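Local coordinates for protein B-agarase (Agarivorans gilvus, PDB 5Z6P) that is probably a beta-agarase of glycoside hydrolase family 50, hydrolysing the beta-galactosidic linkages of agarose, at residues E251-R263 with V420-C432. Residues are numbered along the deposited sequence; the frame is centred on the assembly and turned at random.
Sequences ELTELAKGPMLGR and VTVDRMLNWGFTC
Arg424 meets Glu251 side-on, NE and NH2 each taking one carboxylate oxygen. Outward from CB, its CG touches Leu255 CD1 at 3.8 Å and also passes close to the carboxylate, CD lies alongside Glu251 OE2, and NE then gives that same oxygen a bond of 2.6 Å. At the tip, NH2 reaches Glu251 OE1 at 2.9 Å in an almost straight line (173°). Both oxygens use their syn lone pairs and the two flat groups are only 12° from coplanar, which fixes their mutual rotation. Val420 CG1 lies over one guanidinium face, toward its rim, and NH1 turns to Asp741 and Tyr717. A water held by Glu251 OE2 also accepts from Trp428 NE1, so Glu251 OE2 has a second donor besides Arg424 NE.

Between helix segments 251-255 and 420-428, whose axes cross at 55°, Leu255 is a knob in a hole formed by Val420, Asp423, Arg424 and Asn427; its CD2 comes 3.6 Å from Asn427 CB. This is helix packing on the outside of what is probably the family's catalytic (beta/alpha)8 barrel, and Thr431 leads on to strand 299-305. After a type I beta turn at Leu255-Gly258, the chain follows the C-terminal end of helix 413-428. Asn427 ND2 donates to Gly258 O at 3.0 Å, tilted somewhat from the carbonyl plane. Two residues on, past Pro259, Met260 N bonds to Leu426 O at 2.8 Å, and a water bridges that carbonyl to Met260 O. Met260 SD packs on Gly429 CA and over one face of the Arg263 guanidinium, toward its rim. Arg263 NH2 donates in the carbonyl plane to Gly429 O, 2.9 Å away, and also to Asn755 O of helix 745-762.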
ATOM      1  N   GLU A 251      24.106 -16.849  -8.379  1.00 22.70           N
ATOM      2  CA  GLU A 251      23.725 -15.451  -8.510  1.00 20.14           C
ATOM      3  C   GLU A 251      24.946 -14.557  -8.448  1.00 21.56           C
ATOM      4  O   GLU A 251      25.081 -13.649  -9.259  1.00 21.74           O
ATOM      5  CB  GLU A 251      22.725 -15.012  -7.433  1.00 20.27           C
ATOM      6  CG  GLU A 251      22.257 -13.583  -7.685  1.00 20.34           C
ATOM      7  CD  GLU A 251      21.481 -12.940  -6.535  1.00 22.21           C
ATOM      8  OE1 GLU A 251      21.257 -13.593  -5.498  1.00 22.82           O
ATOM      9  OE2 GLU A 251      21.114 -11.753  -6.678  1.00 19.36           O
ATOM     10  N   LEU A 252      25.836 -14.817  -7.493  1.00 18.15           N
ATOM     11  CA  LEU A 252      27.041 -14.014  -7.344  1.00 18.63           C
ATOM     12  C   LEU A 252      27.890 -13.999  -8.610  1.00 23.70           C
ATOM     13  O   LEU A 252      28.506 -12.990  -8.937  1.00 23.86           O
ATOM     14  CB  LEU A 252      27.873 -14.510  -6.162  1.00 24.34           C
ATOM     15  CG  LEU A 252      27.256 -14.212  -4.791  1.00 24.11           C
ATOM     16  CD1 LEU A 252      28.188 -14.640  -3.667  1.00 23.13           C
ATOM     17  CD2 LEU A 252      26.924 -12.740  -4.668  1.00 20.81           C
ATOM     18  N   THR A 253      27.905 -15.121  -9.322  1.00 24.27           N
ATOM     19  CA  THR A 253      28.626 -15.221 -10.583  1.00 24.69           C
ATOM     20  C   THR A 253      27.930 -14.370 -11.639  1.00 21.50           C
ATOM     21  O   THR A 253      28.570 -13.627 -12.362  1.00 25.38           O
ATOM     22  CB  THR A 253      28.730 -16.689 -11.043  1.00 23.66           C
ATOM     23  OG1 THR A 253      29.564 -17.395 -10.125  1.00 27.17           O
ATOM     24  CG2 THR A 253      29.320 -16.794 -12.441  1.00 20.79           C
ATOM     25  N   GLU A 254      26.607 -14.472 -11.697  1.00 24.69           N
ATOM     26  CA  GLU A 254      25.809 -13.637 -12.586  1.00 24.30           C
ATOM     27  C   GLU A 254      26.036 -12.141 -12.315  1.00 23.58           C
ATOM     28  O   GLU A 254      26.237 -11.356 -13.240  1.00 27.44           O
ATOM     29  CB  GLU A 254      24.332 -14.011 -12.442  1.00 24.37           C
ATOM     30  CG  GLU A 254      23.367 -13.194 -13.265  1.00 30.59           C
ATOM     31  CD  GLU A 254      23.391 -13.543 -14.741  1.00 38.16           C
ATOM     32  OE1 GLU A 254      24.020 -14.562 -15.107  1.00 40.08           O
ATOM     33  OE2 GLU A 254      22.781 -12.791 -15.537  1.00 36.93           O
ATOM     34  N   LEU A 255      26.030 -11.755 -11.046  1.00 22.66           N
ATOM     35  CA  LEU A 255      26.236 -10.351 -10.669  1.00 23.36           C
ATOM     36  C   LEU A 255      27.626  -9.854 -11.046  1.00 23.93           C
ATOM     37  O   LEU A 255      27.830  -8.661 -11.234  1.00 21.57           O
ATOM     38  CB  LEU A 255      25.996 -10.154  -9.170  1.00 21.27           C
ATOM     39  CG  LEU A 255      24.532 -10.218  -8.726  1.00 20.15           C
ATOM     40  CD1 LEU A 255      24.430 -10.179  -7.234  1.00 16.28           C
ATOM     41  CD2 LEU A 255      23.758  -9.063  -9.347  1.00 15.97           C
ATOM     42  N   ALA A 256      28.576 -10.776 -11.193  1.00 26.14           N
ATOM     43  CA  ALA A 256      29.932 -10.417 -11.626  1.00 24.20           C
ATOM     44  C   ALA A 256      29.965  -9.823 -13.045  1.00 22.41           C
ATOM     45  O   ALA A 256      30.954  -9.222 -13.439  1.00 27.83           O
ATOM     46  CB  ALA A 256      30.857 -11.634 -11.541  1.00 22.93           C
ATOM     47  N   LYS A 257      28.878  -9.969 -13.792  1.00 24.50           N
ATOM     48  CA  LYS A 257      28.757  -9.373 -15.121  1.00 24.02           C
ATOM     49  C   LYS A 257      28.636  -7.848 -15.093  1.00 27.13           C
ATOM     50  O   LYS A 257      28.652  -7.204 -16.135  1.00 28.40           O
ATOM     51  CB  LYS A 257      27.559  -9.966 -15.856  1.00 23.29           C
ATOM     52  CG  LYS A 257      27.713 -11.456 -16.123  1.00 31.33           C
ATOM     53  CD  LYS A 257      26.538 -12.034 -16.883  1.00 28.34           C
ATOM     54  CE  LYS A 257      26.833 -13.467 -17.293  1.00 31.89           C
ATOM     55  NZ  LYS A 257      25.719 -14.048 -18.059  1.00 38.18           N
ATOM     56  N   GLY A 258      28.513  -7.273 -13.909  1.00 23.21           N
ATOM     57  CA  GLY A 258      28.541  -5.832 -13.776  1.00 23.60           C
ATOM     58  C   GLY A 258      27.180  -5.181 -13.892  1.00 24.32           C
ATOM     59  O   GLY A 258      26.180  -5.862 -14.068  1.00 23.69           O
ATOM     60  N   PRO A 259      27.139  -3.850 -13.775  1.00 22.54           N
ATOM     61  CA  PRO A 259      25.892  -3.080 -13.840  1.00 22.51           C
ATOM     62  C   PRO A 259      25.286  -3.047 -15.230  1.00 24.69           C
ATOM     63  O   PRO A 259      25.996  -3.248 -16.201  1.00 27.80           O
ATOM     64  CB  PRO A 259      26.328  -1.667 -13.408  1.00 20.64           C
ATOM     65  CG  PRO A 259      27.779  -1.607 -13.750  1.00 23.34           C
ATOM     66  CD  PRO A 259      28.298  -2.997 -13.470  1.00 19.42           C
ATOM     67  N   MET A 260      23.986  -2.810 -15.320  1.00 24.50           N
ATOM     68  CA  MET A 260      23.383  -2.480 -16.595  1.00 20.43           C
ATOM     69  C   MET A 260      24.070  -1.225 -17.097  1.00 21.99           C
ATOM     70  O   MET A 260      24.282  -0.297 -16.332  1.00 20.66           O
ATOM     71  CB  MET A 260      21.876  -2.264 -16.464  1.00 24.55           C
ATOM     72  CG  MET A 260      21.219  -1.715 -17.715  1.00 22.15           C
ATOM     73  SD  MET A 260      19.439  -1.534 -17.577  1.00 22.03           S
ATOM     74  CE  MET A 260      18.884  -3.224 -17.421  1.00 20.13           C
ATOM     75  N   LEU A 261      24.440  -1.213 -18.375  1.00 22.09           N
ATOM     76  CA  LEU A 261      25.197  -0.104 -18.952  1.00 26.23           C
ATOM     77  C   LEU A 261      24.294   1.072 -19.312  1.00 25.11           C
ATOM     78  O   LEU A 261      23.076   0.992 -19.188  1.00 25.89           O
ATOM     79  CB  LEU A 261      25.962  -0.571 -20.194  1.00 24.43           C
ATOM     80  CG  LEU A 261      26.914  -1.747 -19.988  1.00 27.18           C
ATOM     81  CD1 LEU A 261      27.413  -2.307 -21.305  1.00 30.64           C
ATOM     82  CD2 LEU A 261      28.081  -1.343 -19.086  1.00 35.16           C
ATOM     83  N   GLY A 262      24.898   2.161 -19.764  1.00 21.90           N
ATOM     84  CA  GLY A 262      24.135   3.295 -20.236  1.00 22.19           C
ATOM     85  C   GLY A 262      23.921   4.404 -19.218  1.00 24.67           C
ATOM     86  O   GLY A 262      23.257   5.396 -19.521  1.00 25.37           O
ATOM     87  N   ARG A 263      24.470   4.250 -18.017  1.00 23.85           N
ATOM     88  CA  ARG A 263      24.262   5.253 -16.972  1.00 23.61           C
ATOM     89  C   ARG A 263      25.473   6.129 -16.729  1.00 22.53           C
ATOM     90  O   ARG A 263      26.602   5.680 -16.832  1.00 23.60           O
ATOM     91  CB  ARG A 263      23.872   4.590 -15.645  1.00 19.98           C
ATOM     92  CG  ARG A 263      22.414   4.223 -15.534  1.00 19.80           C
ATOM     93  CD  ARG A 263      22.187   2.759 -15.862  1.00 21.96           C
ATOM     94  NE  ARG A 263      20.809   2.395 -15.576  1.00 26.72           N
ATOM     95  CZ  ARG A 263      19.838   2.348 -16.476  1.00 22.58           C
ATOM     96  NH1 ARG A 263      20.092   2.621 -17.749  1.00 26.21           N
ATOM     97  NH2 ARG A 263      18.611   2.023 -16.100  1.00 20.69           N
ATOM     98  N   VAL A 420      25.992  -6.963  -1.962  1.00 18.22           N
ATOM     99  CA  VAL A 420      25.225  -7.687  -2.963  1.00 18.17           C
ATOM    100  C   VAL A 420      23.931  -6.950  -3.349  1.00 19.71           C
ATOM    101  O   VAL A 420      23.567  -6.908  -4.514  1.00 18.37           O
ATOM    102  CB  VAL A 420      24.902  -9.102  -2.482  1.00 20.20           C
ATOM    103  CG1 VAL A 420      23.885  -9.765  -3.395  1.00 18.21           C
ATOM    104  CG2 VAL A 420      26.182  -9.914  -2.418  1.00 21.45           C
ATOM    105  N   THR A 421      23.255  -6.364  -2.365  1.00 19.88           N
ATOM    106  CA  THR A 421      22.063  -5.562  -2.615  1.00 16.28           C
ATOM    107  C   THR A 421      22.352  -4.443  -3.616  1.00 17.02           C
ATOM    108  O   THR A 421      21.623  -4.286  -4.587  1.00 17.87           O
ATOM    109  CB  THR A 421      21.488  -4.953  -1.301  1.00 14.92           C
ATOM    110  OG1 THR A 421      20.990  -5.991  -0.451  1.00 15.10           O
ATOM    111  CG2 THR A 421      20.363  -3.986  -1.599  1.00 15.61           C
ATOM    112  N   VAL A 422      23.416  -3.679  -3.387  1.00 18.03           N
ATOM    113  CA  VAL A 422      23.782  -2.609  -4.315  1.00 17.04           C
ATOM    114  C   VAL A 422      24.201  -3.200  -5.671  1.00 20.24           C
ATOM    115  O   VAL A 422      23.845  -2.652  -6.716  1.00 18.66           O
ATOM    116  CB  VAL A 422      24.913  -1.698  -3.762  1.00 19.06           C
ATOM    117  CG1 VAL A 422      25.335  -0.668  -4.811  1.00 17.40           C
ATOM    118  CG2 VAL A 422      24.458  -0.992  -2.507  1.00 19.83           C
ATOM    119  N   ASP A 423      24.941  -4.310  -5.648  1.00 18.58           N
ATOM    120  CA  ASP A 423      25.307  -5.020  -6.873  1.00 18.78           C
ATOM    121  C   ASP A 423      24.079  -5.413  -7.658  1.00 16.51           C
ATOM    122  O   ASP A 423      24.032  -5.259  -8.867  1.00 20.22           O
ATOM    123  CB  ASP A 423      26.112  -6.289  -6.575  1.00 18.83           C
ATOM    124  CG  ASP A 423      27.533  -6.007  -6.161  1.00 21.42           C
ATOM    125  OD1 ASP A 423      28.044  -4.901  -6.422  1.00 21.51           O
ATOM    126  OD2 ASP A 423      28.146  -6.922  -5.573  1.00 28.38           O
ATOM    127  N   ARG A 424      23.092  -5.944  -6.951  1.00 15.03           N
ATOM    128  CA  ARG A 424      21.828  -6.324  -7.544  1.00 18.22           C
ATOM    129  C   ARG A 424      21.093  -5.140  -8.191  1.00 17.38           C
ATOM    130  O   ARG A 424      20.653  -5.233  -9.333  1.00 17.95           O
ATOM    131  CB  ARG A 424      20.918  -6.962  -6.499  1.00 15.01           C
ATOM    132  CG  ARG A 424      21.196  -8.415  -6.161  1.00 16.98           C
ATOM    133  CD  ARG A 424      20.345  -8.822  -4.959  1.00 15.72           C
ATOM    134  NE  ARG A 424      20.389 -10.258  -4.677  1.00 17.05           N
ATOM    135  CZ  ARG A 424      19.897 -10.814  -3.578  1.00 16.44           C
ATOM    136  NH1 ARG A 424      19.336 -10.050  -2.652  1.00 18.12           N
ATOM    137  NH2 ARG A 424      19.979 -12.126  -3.392  1.00 17.19           N
ATOM    138  N   MET A 425      20.924  -4.049  -7.443  1.00 19.61           N
ATOM    139  CA  MET A 425      20.165  -2.915  -7.968  1.00 17.96           C
ATOM    140  C   MET A 425      20.793  -2.414  -9.272  1.00 17.32           C
ATOM    141  O   MET A 425      20.095  -2.181 -10.235  1.00 21.59           O
ATOM    142  CB  MET A 425      20.076  -1.777  -6.949  1.00 16.50           C
ATOM    143  CG  MET A 425      19.412  -2.159  -5.634  1.00 16.13           C
ATOM    144  SD  MET A 425      17.840  -3.009  -5.816  1.00 18.92           S
ATOM    145  CE  MET A 425      17.736  -3.793  -4.221  1.00 17.21           C
ATOM    146  N   LEU A 426      22.111  -2.274  -9.287  1.00 18.19           N
ATOM    147  CA  LEU A 426      22.827  -1.788 -10.452  1.00 15.32           C
ATOM    148  C   LEU A 426      22.804  -2.775 -11.624  1.00 19.32           C
ATOM    149  O   LEU A 426      22.811  -2.369 -12.778  1.00 20.48           O
ATOM    150  CB  LEU A 426      24.274  -1.474 -10.076  1.00 20.25           C
ATOM    151  CG  LEU A 426      24.445  -0.284  -9.148  1.00 20.35           C
ATOM    152  CD1 LEU A 426      25.921  -0.076  -8.799  1.00 18.91           C
ATOM    153  CD2 LEU A 426      23.828   0.945  -9.804  1.00 17.39           C
ATOM    154  N   ASN A 427      22.787  -4.067 -11.314  1.00 19.28           N
ATOM    155  CA  ASN A 427      22.734  -5.114 -12.329  1.00 17.20           C
ATOM    156  C   ASN A 427      21.337  -5.197 -12.923  1.00 20.65           C
ATOM    157  O   ASN A 427      21.175  -5.400 -14.110  1.00 21.46           O
ATOM    158  CB  ASN A 427      23.145  -6.461 -11.730  1.00 18.43           C
ATOM    159  CG  ASN A 427      23.019  -7.611 -12.720  1.00 20.19           C
ATOM    160  OD1 ASN A 427      21.986  -8.263 -12.802  1.00 21.45           O
ATOM    161  ND2 ASN A 427      24.080  -7.864 -13.464  1.00 17.95           N
ATOM    162  N   TRP A 428      20.328  -5.013 -12.082  1.00 16.89           N
ATOM    163  CA  TRP A 428      18.937  -5.025 -12.513  1.00 17.28           C
ATOM    164  C   TRP A 428      18.530  -3.729 -13.231  1.00 18.84           C
ATOM    165  O   TRP A 428      17.475  -3.661 -13.866  1.00 18.20           O
ATOM    166  CB  TRP A 428      18.025  -5.257 -11.302  1.00 18.88           C
ATOM    167  CG  TRP A 428      18.333  -6.526 -10.552  1.00 15.98           C
ATOM    168  CD1 TRP A 428      19.203  -7.526 -10.933  1.00 16.08           C
ATOM    169  CD2 TRP A 428      17.774  -6.941  -9.302  1.00 17.82           C
ATOM    170  NE1 TRP A 428      19.211  -8.529  -9.989  1.00 17.50           N
ATOM    171  CE2 TRP A 428      18.346  -8.196  -8.977  1.00 14.86           C
ATOM    172  CE3 TRP A 428      16.847  -6.374  -8.417  1.00 14.55           C
ATOM    173  CZ2 TRP A 428      18.017  -8.893  -7.817  1.00 19.01           C
ATOM    174  CZ3 TRP A 428      16.528  -7.066  -7.259  1.00 18.21           C
ATOM    175  CH2 TRP A 428      17.109  -8.315  -6.969  1.00 15.87           C
ATOM    176  N   GLY A 429      19.368  -2.706 -13.117  1.00 17.31           N
ATOM    177  CA  GLY A 429      19.137  -1.447 -13.803  1.00 18.09           C
ATOM    178  C   GLY A 429      18.496  -0.325 -12.996  1.00 17.39           C
ATOM    179  O   GLY A 429      18.287   0.766 -13.520  1.00 18.75           O
ATOM    180  N   PHE A 430      18.178  -0.579 -11.725  1.00 18.93           N
ATOM    181  CA  PHE A 430      17.514   0.445 -10.929  1.00 17.33           C
ATOM    182  C   PHE A 430      18.457   1.603 -10.743  1.00 18.07           C
ATOM    183  O   PHE A 430      19.652   1.398 -10.612  1.00 18.58           O
ATOM    184  CB  PHE A 430      17.065  -0.091  -9.570  1.00 16.85           C
ATOM    185  CG  PHE A 430      15.856  -0.962  -9.638  1.00 16.64           C
ATOM    186  CD1 PHE A 430      14.655  -0.467 -10.125  1.00 14.42           C
ATOM    187  CD2 PHE A 430      15.917  -2.287  -9.223  1.00 16.70           C
ATOM    188  CE1 PHE A 430      13.542  -1.271 -10.180  1.00 13.62           C
ATOM    189  CE2 PHE A 430      14.801  -3.092  -9.277  1.00 16.05           C
ATOM    190  CZ  PHE A 430      13.617  -2.592  -9.765  1.00 13.48           C
ATOM    191  N   THR A 431      17.917   2.819 -10.761  1.00 19.08           N
ATOM    192  CA  THR A 431      18.735   4.015 -10.641  1.00 16.42           C
ATOM    193  C   THR A 431      18.801   4.570  -9.226  1.00 19.27           C
ATOM    194  O   THR A 431      19.426   5.614  -8.990  1.00 16.96           O
ATOM    195  CB  THR A 431      18.217   5.133 -11.571  1.00 20.01           C
ATOM    196  OG1 THR A 431      16.802   5.268 -11.417  1.00 18.13           O
ATOM    197  CG2 THR A 431      18.544   4.793 -13.038  1.00 17.13           C
ATOM    198  N   CYS A 432      18.144   3.885  -8.292  1.00 16.02           N
ATOM    199  CA  CYS A 432      18.201   4.289  -6.893  1.00 17.76           C
ATOM    200  C   CYS A 432      17.835   3.188  -5.931  1.00 15.48           C
ATOM    201  O   CYS A 432      17.315   2.150  -6.312  1.00 15.76           O
ATOM    202  CB  CYS A 432      17.261   5.470  -6.615  1.00 16.68           C
ATOM    203  SG  CYS A 432      15.517   4.996  -6.546  1.00 17.50           S
TER
HETATM  204  O   HOH W   1      20.495 -11.273  -9.403  1.00 19.45           O
HETATM  205  O   HOH W   2      23.144   0.030 -13.698  1.00 21.04           O
HETATM  206  O   HOH W   3      21.438   2.144 -12.686  1.00 18.96           O